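Local coordinates for protein nicotinate phosphoribosyltransferase (Saccharomyces cerevisiae, PDB 1VLP) that catalyses the ATP-dependent synthesis of nicotinate ribonucleotide from nicotinate and phosphoribosyl diphosphate, the first step of NAD biosynthesis from nicotinic acid, at residues 40-45 with 394-399; 107-112 with 141-146; 160-165 with 373-378; 193-198 with 369-374. One frame throughout, in Å; residues are numbered along the deposited sequence.

In the fold
Two of the four contacts lie in the interior and two nearer the surface, and their chemistry follows. Contact 1, partly buried, joins strands 43-50 and 388-395 of the antiparallel sheet through backbone bonds, valines on one face and an asparagine at the turn. Contact 2, buried, about 15 Å away between centres, is nearly all apolar, with one tyrosine hydroxyl and a water. Contact 3, its centre about 41 Å from that of contact 1, is a surface meeting of loops, rich in carboxylates, lysines and water. Contact 4, buried, shares F373 and R374 with contact 3 but relies on an arginine stacked on F373 and bonded to an asparagine; the Y165 and S196 hydroxyls meet between them.

Contact 1. Residues 40-45 with 394-399; sequences PDVTVT and EVNGNH
Antiparallel strands 43-50 and 388-395 pair here where the second runs into a hairpin turn, V44 facing V395 and T45 facing E394. T45 and E394 form the hydrogen-bonded pair: T45 N donates to E394 O at 2.9 Å, while the return bond from E394 N to T45 O is longer, 3.3 Å, though it lies in the carbonyl plane on a lone pair. One step toward the turn, V44 and V395 are a non-hydrogen-bonded pair, their side chains side by side and pointing the same way. Beyond them N396 N reaches T43 O at 2.9 Å. The hairpin between strands 388-395 and 398-399 closes with a type I' turn from V395 to N398, a shape that suits N396 and G397 because asparagine and glycine tolerate positive phi.

N396 also extends the pairing with its side chain. Its OD1 takes the T43 amide hydrogen at 3.0 Å from N in an almost straight bond (174°), and its ND2 gives to a water that in turn donates to D41 OD2, tying the turn to the loop before the strand. Beneath this polar edge the branched valines fill the buried side. V42 turns CG1 anti to its backbone N (chi1 166°), which drives that methyl against V395 CG1 at 3.5 Å, tight for two carbons. Helix 244-254 covers this face through I253, which touches both V42 and V395, and W137 of helix 137-140 packs on V42 and V44. On the other face T45 OG1 bonds to S134 OG of strand 126-134.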
# COMPACT_ATOMS: atom_id res chain seq x y z
N PRO A 40 6.37 -18.53 -8.68
CA PRO A 40 6.45 -19.27 -7.39
C PRO A 40 7.88 -19.64 -6.91
O PRO A 40 8.07 -20.06 -5.75
CB PRO A 40 5.69 -20.57 -7.71
CG PRO A 40 5.84 -20.74 -9.17
CD PRO A 40 5.75 -19.36 -9.73
N ASP A 41 8.84 -19.50 -7.80
CA ASP A 41 10.25 -19.93 -7.64
C ASP A 41 11.23 -18.74 -7.37
O ASP A 41 12.32 -18.90 -6.82
CB ASP A 41 10.69 -20.54 -8.96
CG ASP A 41 10.36 -19.63 -10.21
OD1 ASP A 41 9.14 -19.23 -10.36
OD2 ASP A 41 11.33 -19.33 -11.02
N VAL A 42 10.84 -17.59 -7.87
CA VAL A 42 11.66 -16.38 -7.82
C VAL A 42 11.91 -16.02 -6.37
O VAL A 42 11.03 -16.14 -5.53
CB VAL A 42 10.92 -15.22 -8.56
CG1 VAL A 42 11.51 -13.86 -8.27
CG2 VAL A 42 10.83 -15.51 -10.04
N THR A 43 13.14 -15.57 -6.10
CA THR A 43 13.55 -15.19 -4.76
C THR A 43 13.73 -13.68 -4.71
O THR A 43 14.06 -13.02 -5.72
CB THR A 43 14.82 -15.93 -4.26
OG1 THR A 43 15.98 -15.52 -5.00
CG2 THR A 43 14.64 -17.42 -4.38
N VAL A 44 13.41 -13.12 -3.55
CA VAL A 44 13.48 -11.68 -3.39
C VAL A 44 14.02 -11.31 -2.01
O VAL A 44 14.05 -12.14 -1.07
CB VAL A 44 12.06 -11.03 -3.53
CG1 VAL A 44 11.46 -11.26 -4.94
CG2 VAL A 44 11.11 -11.56 -2.40
N THR A 45 14.44 -10.04 -1.91
CA THR A 45 14.77 -9.46 -0.61
C THR A 45 14.05 -8.13 -0.52
O THR A 45 14.14 -7.32 -1.44
CB THR A 45 16.29 -9.26 -0.45
OG1 THR A 45 16.93 -10.53 -0.46
CG2 THR A 45 16.60 -8.54 0.85
N GLU A 394 15.89 -6.52 -4.11
CA GLU A 394 16.56 -7.44 -4.99
C GLU A 394 15.63 -8.57 -5.43
O GLU A 394 14.81 -8.99 -4.64
CB GLU A 394 17.73 -8.03 -4.20
CG GLU A 394 18.89 -8.46 -4.95
CD GLU A 394 20.04 -8.85 -4.02
OE1 GLU A 394 19.98 -9.95 -3.43
OE2 GLU A 394 21.00 -8.03 -3.90
N VAL A 395 15.81 -9.03 -6.67
CA VAL A 395 15.06 -10.16 -7.26
C VAL A 395 16.03 -11.10 -8.02
O VAL A 395 16.69 -10.65 -8.94
CB VAL A 395 13.97 -9.64 -8.22
CG1 VAL A 395 13.08 -10.82 -8.72
CG2 VAL A 395 13.04 -8.57 -7.54
N ASN A 396 16.12 -12.38 -7.59
CA ASN A 396 17.07 -13.30 -8.21
C ASN A 396 18.46 -12.64 -8.33
O ASN A 396 19.15 -12.74 -9.33
CB ASN A 396 16.56 -13.72 -9.57
CG ASN A 396 15.41 -14.72 -9.49
OD1 ASN A 396 15.02 -15.13 -8.38
ND2 ASN A 396 14.93 -15.17 -10.63
N GLY A 397 18.86 -11.92 -7.28
CA GLY A 397 20.18 -11.32 -7.20
C GLY A 397 20.33 -10.00 -7.93
O GLY A 397 21.37 -9.32 -7.76
N ASN A 398 19.33 -9.61 -8.70
CA ASN A 398 19.37 -8.38 -9.51
C ASN A 398 18.77 -7.25 -8.73
O ASN A 398 17.86 -7.44 -7.94
CB ASN A 398 18.58 -8.54 -10.79
CG ASN A 398 19.13 -9.60 -11.70
OD1 ASN A 398 20.34 -9.72 -11.86
ND2 ASN A 398 18.27 -10.36 -12.33
N HIS A 399 19.26 -6.04 -8.95
CA HIS A 399 18.73 -4.86 -8.26
C HIS A 399 17.29 -4.56 -8.70
O HIS A 399 16.99 -4.61 -9.90
CB HIS A 399 19.57 -3.64 -8.61
CG HIS A 399 20.97 -3.69 -8.10
ND1 HIS A 399 21.27 -3.69 -6.76
CD2 HIS A 399 22.15 -3.77 -8.76
CE1 HIS A 399 22.58 -3.75 -6.61
NE2 HIS A 399 23.14 -3.81 -7.80
O HOH W 1 13.83 -17.75 -10.50

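Contact 2. Residues 107-112 with 141-146; sequences LHPEEQ and ILYEIP
The hydroxyl end of Y143 pushes in where the chain of 107-112 turns into its short helix. Y143 OH lies 3.1 Å from P109 N, a proline amide nitrogen with no hydrogen to give, and 3.7 Å from L107 CB. Farther back on the ring, Q112 lays its CB 3.7 Å from Y143 CE2, the two side chains crossing at about a right angle, and P109 CB comes to 4.3 Å from Y143 CE1. Tyrosine suits the place: the ring offers carbon to leucine, proline and the glutamine stem, while its oxygen ends beside a polar backbone. A water takes up that polarity, accepting from H108 N at 2.8 Å and sharing a hydrogen bond with Y143 OH.

Y143 swings its CG anti to its own carbonyl carbon (chi1 -74°), pointing the ring at the 107-112 segment. The next shell fixes the receiving side. H108 sits at the N-cap position, and its carbonyl oxygen accepts from both E111 N and Q112 N, closing the first turn of helix 109-112; P109 fits that turn, where no amide hydrogen is needed. L107 reaches on past the tyrosine, its CD2 4.5 Å from L142 CB, and L142 also packs on Y105. The contact thus joins the short helix leading into strand 113-120 to the linker between helices 137-140 and 144-159, with Q112 touching D139 and T140 and I141 lying against helix 26-38.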
# COMPACT_ATOMS: atom_id res chain seq x y z
N LEU A 107 3.30 -18.55 7.40
CA LEU A 107 4.49 -17.71 7.34
C LEU A 107 5.59 -18.36 8.19
O LEU A 107 5.28 -19.05 9.20
CB LEU A 107 4.15 -16.29 7.87
CG LEU A 107 3.14 -15.48 7.07
CD1 LEU A 107 2.89 -14.18 7.81
CD2 LEU A 107 3.69 -15.26 5.62
N HIS A 108 6.84 -18.12 7.80
CA HIS A 108 8.00 -18.65 8.53
C HIS A 108 8.91 -17.50 8.89
O HIS A 108 9.95 -17.33 8.26
CB HIS A 108 8.76 -19.70 7.70
CG HIS A 108 7.91 -20.83 7.21
ND1 HIS A 108 7.13 -20.74 6.07
CD2 HIS A 108 7.71 -22.07 7.70
CE1 HIS A 108 6.49 -21.88 5.88
NE2 HIS A 108 6.81 -22.70 6.87
N PRO A 109 8.51 -16.66 9.88
CA PRO A 109 9.32 -15.48 10.18
C PRO A 109 10.76 -15.80 10.60
O PRO A 109 11.68 -15.00 10.34
CB PRO A 109 8.53 -14.78 11.31
CG PRO A 109 7.62 -15.77 11.84
CD PRO A 109 7.33 -16.74 10.75
N GLU A 110 10.95 -16.95 11.26
CA GLU A 110 12.26 -17.34 11.72
C GLU A 110 13.28 -17.55 10.58
O GLU A 110 14.47 -17.34 10.77
CB GLU A 110 12.14 -18.58 12.62
CG GLU A 110 11.88 -19.93 11.89
CD GLU A 110 10.45 -20.14 11.35
OE1 GLU A 110 9.54 -19.30 11.59
OE2 GLU A 110 10.26 -21.21 10.71
N GLU A 111 12.80 -17.94 9.41
CA GLU A 111 13.60 -18.14 8.21
C GLU A 111 13.62 -16.92 7.32
O GLU A 111 14.64 -16.60 6.75
CB GLU A 111 13.03 -19.30 7.39
CG GLU A 111 13.12 -20.69 8.05
CD GLU A 111 12.54 -21.83 7.18
OE1 GLU A 111 11.77 -21.55 6.21
OE2 GLU A 111 12.85 -23.02 7.47
N GLN A 112 12.50 -16.19 7.24
CA GLN A 112 12.37 -15.06 6.32
C GLN A 112 12.84 -13.71 6.86
O GLN A 112 13.33 -12.89 6.08
CB GLN A 112 10.93 -14.89 5.86
CG GLN A 112 10.65 -15.39 4.46
CD GLN A 112 10.89 -16.88 4.32
OE1 GLN A 112 11.96 -17.30 3.90
NE2 GLN A 112 9.87 -17.69 4.66
N ILE A 141 6.09 -11.91 0.28
CA ILE A 141 5.21 -10.79 -0.13
C ILE A 141 4.25 -10.24 0.97
O ILE A 141 3.97 -9.03 1.00
CB ILE A 141 4.47 -11.18 -1.43
CG1 ILE A 141 3.75 -9.97 -2.03
CG2 ILE A 141 3.51 -12.34 -1.19
CD1 ILE A 141 4.04 -9.76 -3.38
N LEU A 142 3.75 -11.09 1.88
CA LEU A 142 2.78 -10.58 2.84
C LEU A 142 3.42 -9.76 3.96
O LEU A 142 2.71 -9.08 4.68
CB LEU A 142 1.97 -11.74 3.42
CG LEU A 142 1.07 -12.49 2.42
CD1 LEU A 142 0.13 -13.46 3.19
CD2 LEU A 142 0.26 -11.56 1.54
N TYR A 143 4.72 -9.88 4.20
CA TYR A 143 5.28 -9.22 5.43
C TYR A 143 5.22 -7.72 5.48
O TYR A 143 5.08 -7.17 6.58
CB TYR A 143 6.73 -9.63 5.63
CG TYR A 143 6.90 -11.03 6.11
CD1 TYR A 143 6.67 -11.36 7.44
CD2 TYR A 143 7.34 -12.06 5.25
CE1 TYR A 143 6.89 -12.63 7.91
CE2 TYR A 143 7.54 -13.33 5.71
CZ TYR A 143 7.31 -13.62 7.04
OH TYR A 143 7.52 -14.90 7.51
N GLU A 144 5.36 -7.05 4.33
CA GLU A 144 5.48 -5.58 4.30
C GLU A 144 4.49 -4.87 5.27
O GLU A 144 4.90 -4.14 6.20
CB GLU A 144 5.28 -5.05 2.88
CG GLU A 144 5.44 -3.54 2.74
CD GLU A 144 4.77 -2.94 1.50
OE1 GLU A 144 4.13 -3.65 0.67
OE2 GLU A 144 4.91 -1.71 1.35
N ILE A 145 3.20 -5.10 5.10
CA ILE A 145 2.19 -4.33 5.83
C ILE A 145 2.19 -4.61 7.30
O ILE A 145 2.32 -3.67 8.09
CB ILE A 145 0.79 -4.56 5.26
CG1 ILE A 145 0.86 -4.36 3.77
CG2 ILE A 145 -0.28 -3.64 5.90
CD1 ILE A 145 1.14 -3.16 3.34
N PRO A 146 2.02 -5.89 7.71
CA PRO A 146 2.02 -6.14 9.16
C PRO A 146 3.32 -5.70 9.82
O PRO A 146 3.30 -5.22 10.94
CB PRO A 146 1.74 -7.64 9.28
CG PRO A 146 2.00 -8.21 7.91
CD PRO A 146 1.77 -7.12 6.93
O HOH W 2 7.64 -16.79 5.45

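Contact 3. Residues 160-165 with 373-378; sequences DIDWDY and FRKKSE
D162 OD2 accepts the hydroxyl of S377, 2.6 Å from its OG, while OD1 of the same carboxylate takes the backbone hydrogen from S377 N at 2.8 Å, each oxygen using its syn lone pair. The two-pronged grip joins the loop between helices 144-159 and 168-181 to the chain running out of the short strand 373-374. D162 is the centre of an inverse gamma turn, and D160 OD1 closes an Asx turn by accepting from D162 N. With CG anti to the backbone N (chi1 -170°), the carboxylate extends to the serine. Aspartate suits this place because two oxygens on a short stem can meet a hydroxyl and an amide together. With an alanine at D162, S377 N and OG would probably both be left without an acceptor and the serine hydroxyl free to turn.

The backbone adds a weak bond from K376 N to D162 O. K375 acts through water: its NZ, 4.2 Å from D160 OD2 and so beyond a salt bridge, gives to a water that also lies 2.8 Å from that oxygen. K376 instead runs its aliphatic stem across D164, with CD 3.5 Å from D164 OD2.

On the side of the buried F373, apolar groups meet. W163 and F373 approach obliquely, planes at 81°, with W163 CE3 3.5 Å from F373 CE2. W163 NE1 bonds to F156 O of helix 144-159. At the edge of the F373 ring and in its plane lies D164 O, 3.3 Å from CE2, where the ring's slightly positive rim meets a carbonyl oxygen.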
# COMPACT_ATOMS: atom_id res chain seq x y z
N ASP A 160 7.55 7.11 21.86
CA ASP A 160 6.83 8.35 21.94
C ASP A 160 5.45 8.09 22.48
O ASP A 160 4.60 7.63 21.74
CB ASP A 160 6.71 9.01 20.57
CG ASP A 160 6.08 10.41 20.65
OD1 ASP A 160 5.70 10.87 21.75
OD2 ASP A 160 5.96 11.04 19.60
N ILE A 161 5.23 8.41 23.76
CA ILE A 161 3.91 8.22 24.37
C ILE A 161 3.20 9.54 24.65
O ILE A 161 2.17 9.56 25.32
CB ILE A 161 4.04 7.45 25.71
CG1 ILE A 161 4.84 8.29 26.72
CG2 ILE A 161 4.74 6.12 25.50
N ASP A 162 3.73 10.63 24.09
CA ASP A 162 3.11 11.96 24.25
C ASP A 162 1.97 12.22 23.25
O ASP A 162 2.13 12.98 22.29
CB ASP A 162 4.18 13.01 24.11
CG ASP A 162 3.70 14.41 24.49
OD1 ASP A 162 2.54 14.57 24.99
OD2 ASP A 162 4.48 15.34 24.24
N TRP A 163 0.85 11.54 23.47
CA TRP A 163 -0.29 11.56 22.57
C TRP A 163 -1.35 10.72 23.25
O TRP A 163 -1.06 9.96 24.17
CB TRP A 163 0.06 10.94 21.20
CG TRP A 163 0.46 9.47 21.23
CD1 TRP A 163 1.71 8.97 21.44
CD2 TRP A 163 -0.39 8.34 21.03
NE1 TRP A 163 1.68 7.61 21.41
CE2 TRP A 163 0.41 7.19 21.18
CE3 TRP A 163 -1.77 8.19 20.75
CZ2 TRP A 163 -0.10 5.90 21.04
CZ3 TRP A 163 -2.27 6.92 20.60
CH2 TRP A 163 -1.44 5.78 20.75
N ASP A 164 -2.58 10.83 22.78
CA ASP A 164 -3.64 9.95 23.25
C ASP A 164 -4.72 9.84 22.16
O ASP A 164 -4.54 10.34 21.04
CB ASP A 164 -4.24 10.45 24.58
CG ASP A 164 -4.90 11.82 24.45
OD1 ASP A 164 -5.42 12.17 23.36
OD2 ASP A 164 -4.90 12.57 25.46
N TYR A 165 -5.81 9.17 22.48
CA TYR A 165 -6.84 8.86 21.46
C TYR A 165 -8.01 9.82 21.44
O TYR A 165 -8.93 9.65 20.66
CB TYR A 165 -7.38 7.44 21.65
CG TYR A 165 -6.42 6.34 21.33
CD1 TYR A 165 -6.22 5.93 20.03
CD2 TYR A 165 -5.75 5.65 22.34
CE1 TYR A 165 -5.35 4.91 19.71
CE2 TYR A 165 -4.87 4.59 22.03
CZ TYR A 165 -4.69 4.23 20.70
OH TYR A 165 -3.85 3.22 20.34
N PHE A 373 -2.25 12.89 14.78
CA PHE A 373 -2.26 13.08 16.24
C PHE A 373 -1.54 14.37 16.60
O PHE A 373 -0.58 14.79 15.90
CB PHE A 373 -1.59 11.91 16.94
CG PHE A 373 -2.40 10.66 16.93
CD1 PHE A 373 -2.47 9.87 15.79
CD2 PHE A 373 -3.11 10.27 18.05
CE1 PHE A 373 -3.22 8.72 15.80
CE2 PHE A 373 -3.86 9.12 18.06
CZ PHE A 373 -3.93 8.34 16.94
N ARG A 374 -2.01 15.02 17.65
CA ARG A 374 -1.31 16.13 18.28
C ARG A 374 -0.64 15.63 19.54
O ARG A 374 -0.93 14.53 20.03
CB ARG A 374 -2.29 17.24 18.71
CG ARG A 374 -3.04 17.92 17.62
CD ARG A 374 -2.16 18.68 16.66
NE ARG A 374 -3.01 19.27 15.62
CZ ARG A 374 -3.76 20.37 15.79
NH1 ARG A 374 -3.76 21.03 16.93
NH2 ARG A 374 -4.51 20.81 14.79
N LYS A 375 0.31 16.40 20.05
CA LYS A 375 0.96 16.05 21.29
C LYS A 375 -0.03 16.26 22.41
O LYS A 375 -0.83 17.20 22.37
CB LYS A 375 2.25 16.87 21.50
CG LYS A 375 3.34 16.53 20.51
CD LYS A 375 4.68 17.18 20.83
CE LYS A 375 5.77 16.64 19.90
NZ LYS A 375 6.15 15.18 20.22
N LYS A 376 0.04 15.40 23.42
CA LYS A 376 -0.81 15.54 24.60
C LYS A 376 -0.29 16.73 25.41
O LYS A 376 -1.08 17.55 25.91
CB LYS A 376 -0.83 14.27 25.43
CG LYS A 376 -1.75 14.41 26.62
CD LYS A 376 -2.00 13.12 27.38
CE LYS A 376 -3.11 13.35 28.44
NZ LYS A 376 -3.43 14.81 28.70
N SER A 377 1.03 16.88 25.46
CA SER A 377 1.70 17.94 26.22
C SER A 377 1.45 19.32 25.60
O SER A 377 1.38 20.33 26.30
CB SER A 377 3.20 17.67 26.29
OG SER A 377 3.83 17.69 25.01
N GLU A 378 1.37 19.35 24.28
CA GLU A 378 1.21 20.56 23.53
C GLU A 378 0.17 20.29 22.46
O GLU A 378 0.51 19.88 21.36
CB GLU A 378 2.55 20.96 22.91
CG GLU A 378 3.48 21.63 23.89
CD GLU A 378 4.73 22.14 23.18
OE1 GLU A 378 5.47 21.28 22.66
OE2 GLU A 378 4.95 23.40 23.15
O HOH W 3 4.21 13.02 20.37
O HOH W 4 7.09 14.92 23.15
O HOH W 5 -2.88 12.90 20.81

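Contact 4. Residues 193-198 with 369-374; sequences RRRSLK and FTNDFR
R195 lays its guanidinium flat on F373, planes 12° apart and centres 4.2 Å apart, the tightly packed part of the contact. Its extended stem carries CD over the middle of the ring as a CH-pi contact, 3.5 Å from the F373 centroid, and the bend at chi3 (-63°) folds the guanidinium back over F373 CB. At the edge of the guanidinium N371 OD1 is gripped side-on by two nitrogens, R195 NE and NH2, each 2.9 Å away. NH2 lies in the plane of the asparagine carbonyl and NE above it, with amide and guanidinium planes 82° apart. At its other end N371 ND2 donates to R193 O at 2.9 Å; asparagine suits the spot by accepting and donating at once. R195 N closes the set on T370 O at 3.1 Å, where helix 367-370 ends.

R194 meets T370 through CA and CB, CB to CB 3.8 Å, while its guanidinium pairs with D23. The loose side is at partly exposed R193, whose side chain leads away to its polar partner I388. It comes about 5 Å from a phosphate ion, probably from the crystallisation liquor, and about 4 Å from the side chain of T367, inferred to bind phosphoribosyl diphosphate. This loop probably borders that substrate's pocket.

A leucine in place of R195 would probably leave N371 OD1 without its two donors and its amide freer to turn. With R195 NH1 also bonded to S383 OG, the guanidinium is fixed in rotation, its positive charge probably spread over an amide oxygen, that hydroxyl, the F373 ring and, through a cation-pi contact, W163.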
# COMPACT_ATOMS: atom_id res chain seq x y z
N ARG A 193 0.82 2.81 7.97
CA ARG A 193 1.36 3.78 8.91
C ARG A 193 0.45 4.16 10.05
O ARG A 193 0.59 5.23 10.64
CB ARG A 193 1.93 4.98 8.20
CG ARG A 193 3.39 4.74 7.80
CD ARG A 193 3.99 6.00 7.20
NE ARG A 193 5.05 5.67 6.27
CZ ARG A 193 5.70 6.56 5.54
NH1 ARG A 193 5.37 7.85 5.60
NH2 ARG A 193 6.66 6.16 4.72
N ARG A 194 -0.49 3.27 10.40
CA ARG A 194 -1.34 3.53 11.50
C ARG A 194 -0.51 3.67 12.80
O ARG A 194 0.50 2.97 13.02
CB ARG A 194 -2.38 2.43 11.67
CG ARG A 194 -1.82 1.12 12.09
CD ARG A 194 -2.86 0.00 11.80
NE ARG A 194 -2.44 -1.27 12.35
CZ ARG A 194 -2.99 -2.45 12.04
NH1 ARG A 194 -3.98 -2.54 11.14
NH2 ARG A 194 -2.49 -3.56 12.59
N ARG A 195 -1.00 4.55 13.66
CA ARG A 195 -0.37 4.72 14.97
C ARG A 195 -0.52 3.46 15.84
O ARG A 195 0.41 3.08 16.63
CB ARG A 195 -0.91 5.96 15.67
CG ARG A 195 -0.20 6.14 16.99
CD ARG A 195 -0.24 7.59 17.46
NE ARG A 195 0.48 8.44 16.53
CZ ARG A 195 1.07 9.59 16.82
NH1 ARG A 195 1.16 10.03 18.06
NH2 ARG A 195 1.64 10.30 15.86
N SER A 196 -1.65 2.76 15.62
CA SER A 196 -1.96 1.52 16.27
C SER A 196 -3.18 0.89 15.56
O SER A 196 -3.89 1.57 14.82
CB SER A 196 -2.29 1.72 17.74
OG SER A 196 -3.51 2.45 17.88
N LEU A 197 -3.38 -0.39 15.80
CA LEU A 197 -4.62 -1.08 15.34
C LEU A 197 -5.86 -0.37 15.88
O LEU A 197 -6.77 -0.08 15.13
CB LEU A 197 -4.57 -2.53 15.79
CG LEU A 197 -5.78 -3.39 15.42
CD1 LEU A 197 -5.97 -3.50 13.96
CD2 LEU A 197 -5.54 -4.76 16.03
N LYS A 198 -5.81 0.02 17.15
CA LYS A 198 -6.91 0.72 17.78
C LYS A 198 -7.17 2.04 17.07
O LYS A 198 -8.34 2.40 16.92
CB LYS A 198 -6.63 0.94 19.25
CG LYS A 198 -7.63 1.76 19.95
CD LYS A 198 -7.36 1.85 21.43
CE LYS A 198 -8.20 2.92 22.07
NZ LYS A 198 -8.25 2.80 23.58
N PHE A 369 -5.51 9.64 7.66
CA PHE A 369 -6.59 9.06 8.44
C PHE A 369 -6.08 8.42 9.76
O PHE A 369 -6.61 8.67 10.83
CB PHE A 369 -7.41 8.03 7.65
CG PHE A 369 -8.69 8.58 7.05
CD1 PHE A 369 -9.61 9.30 7.84
CD2 PHE A 369 -8.98 8.40 5.71
CE1 PHE A 369 -10.81 9.81 7.28
CE2 PHE A 369 -10.17 8.92 5.13
CZ PHE A 369 -11.07 9.65 5.94
N THR A 370 -5.08 7.56 9.65
CA THR A 370 -4.70 6.64 10.75
C THR A 370 -3.52 7.12 11.60
O THR A 370 -3.15 6.44 12.57
CB THR A 370 -4.34 5.26 10.15
OG1 THR A 370 -3.24 5.44 9.24
CG2 THR A 370 -5.58 4.69 9.45
N ASN A 371 -2.88 8.23 11.23
CA ASN A 371 -1.78 8.79 11.99
C ASN A 371 -1.74 10.32 11.98
O ASN A 371 -0.73 10.93 11.64
CB ASN A 371 -0.43 8.11 11.60
CG ASN A 371 0.55 8.03 12.75
OD1 ASN A 371 0.49 8.84 13.65
ND2 ASN A 371 1.50 7.11 12.67
N ASP A 372 -2.86 10.91 12.42
CA ASP A 372 -3.05 12.33 12.55
C ASP A 372 -3.33 12.65 14.03
O ASP A 372 -4.48 12.64 14.46
CB ASP A 372 -4.22 12.80 11.64
CG ASP A 372 -4.41 14.33 11.68
OD1 ASP A 372 -3.54 15.01 12.25
OD2 ASP A 372 -5.41 14.85 11.15
N PHE A 373 -2.25 12.89 14.78
CA PHE A 373 -2.26 13.08 16.24
C PHE A 373 -1.54 14.37 16.60
O PHE A 373 -0.58 14.79 15.90
CB PHE A 373 -1.59 11.91 16.94
CG PHE A 373 -2.40 10.66 16.93
CD1 PHE A 373 -2.47 9.87 15.79
CD2 PHE A 373 -3.11 10.27 18.05
CE1 PHE A 373 -3.22 8.72 15.80
CE2 PHE A 373 -3.86 9.12 18.06
CZ PHE A 373 -3.93 8.34 16.94
N ARG A 374 -2.01 15.02 17.65
CA ARG A 374 -1.31 16.13 18.28
C ARG A 374 -0.64 15.63 19.54
O ARG A 374 -0.93 14.53 20.03
CB ARG A 374 -2.29 17.24 18.71
CG ARG A 374 -3.04 17.92 17.62
CD ARG A 374 -2.16 18.68 16.66
NE ARG A 374 -3.01 19.27 15.62
CZ ARG A 374 -3.76 20.37 15.79
NH1 ARG A 374 -3.76 21.03 16.93
NH2 ARG A 374 -4.51 20.81 14.79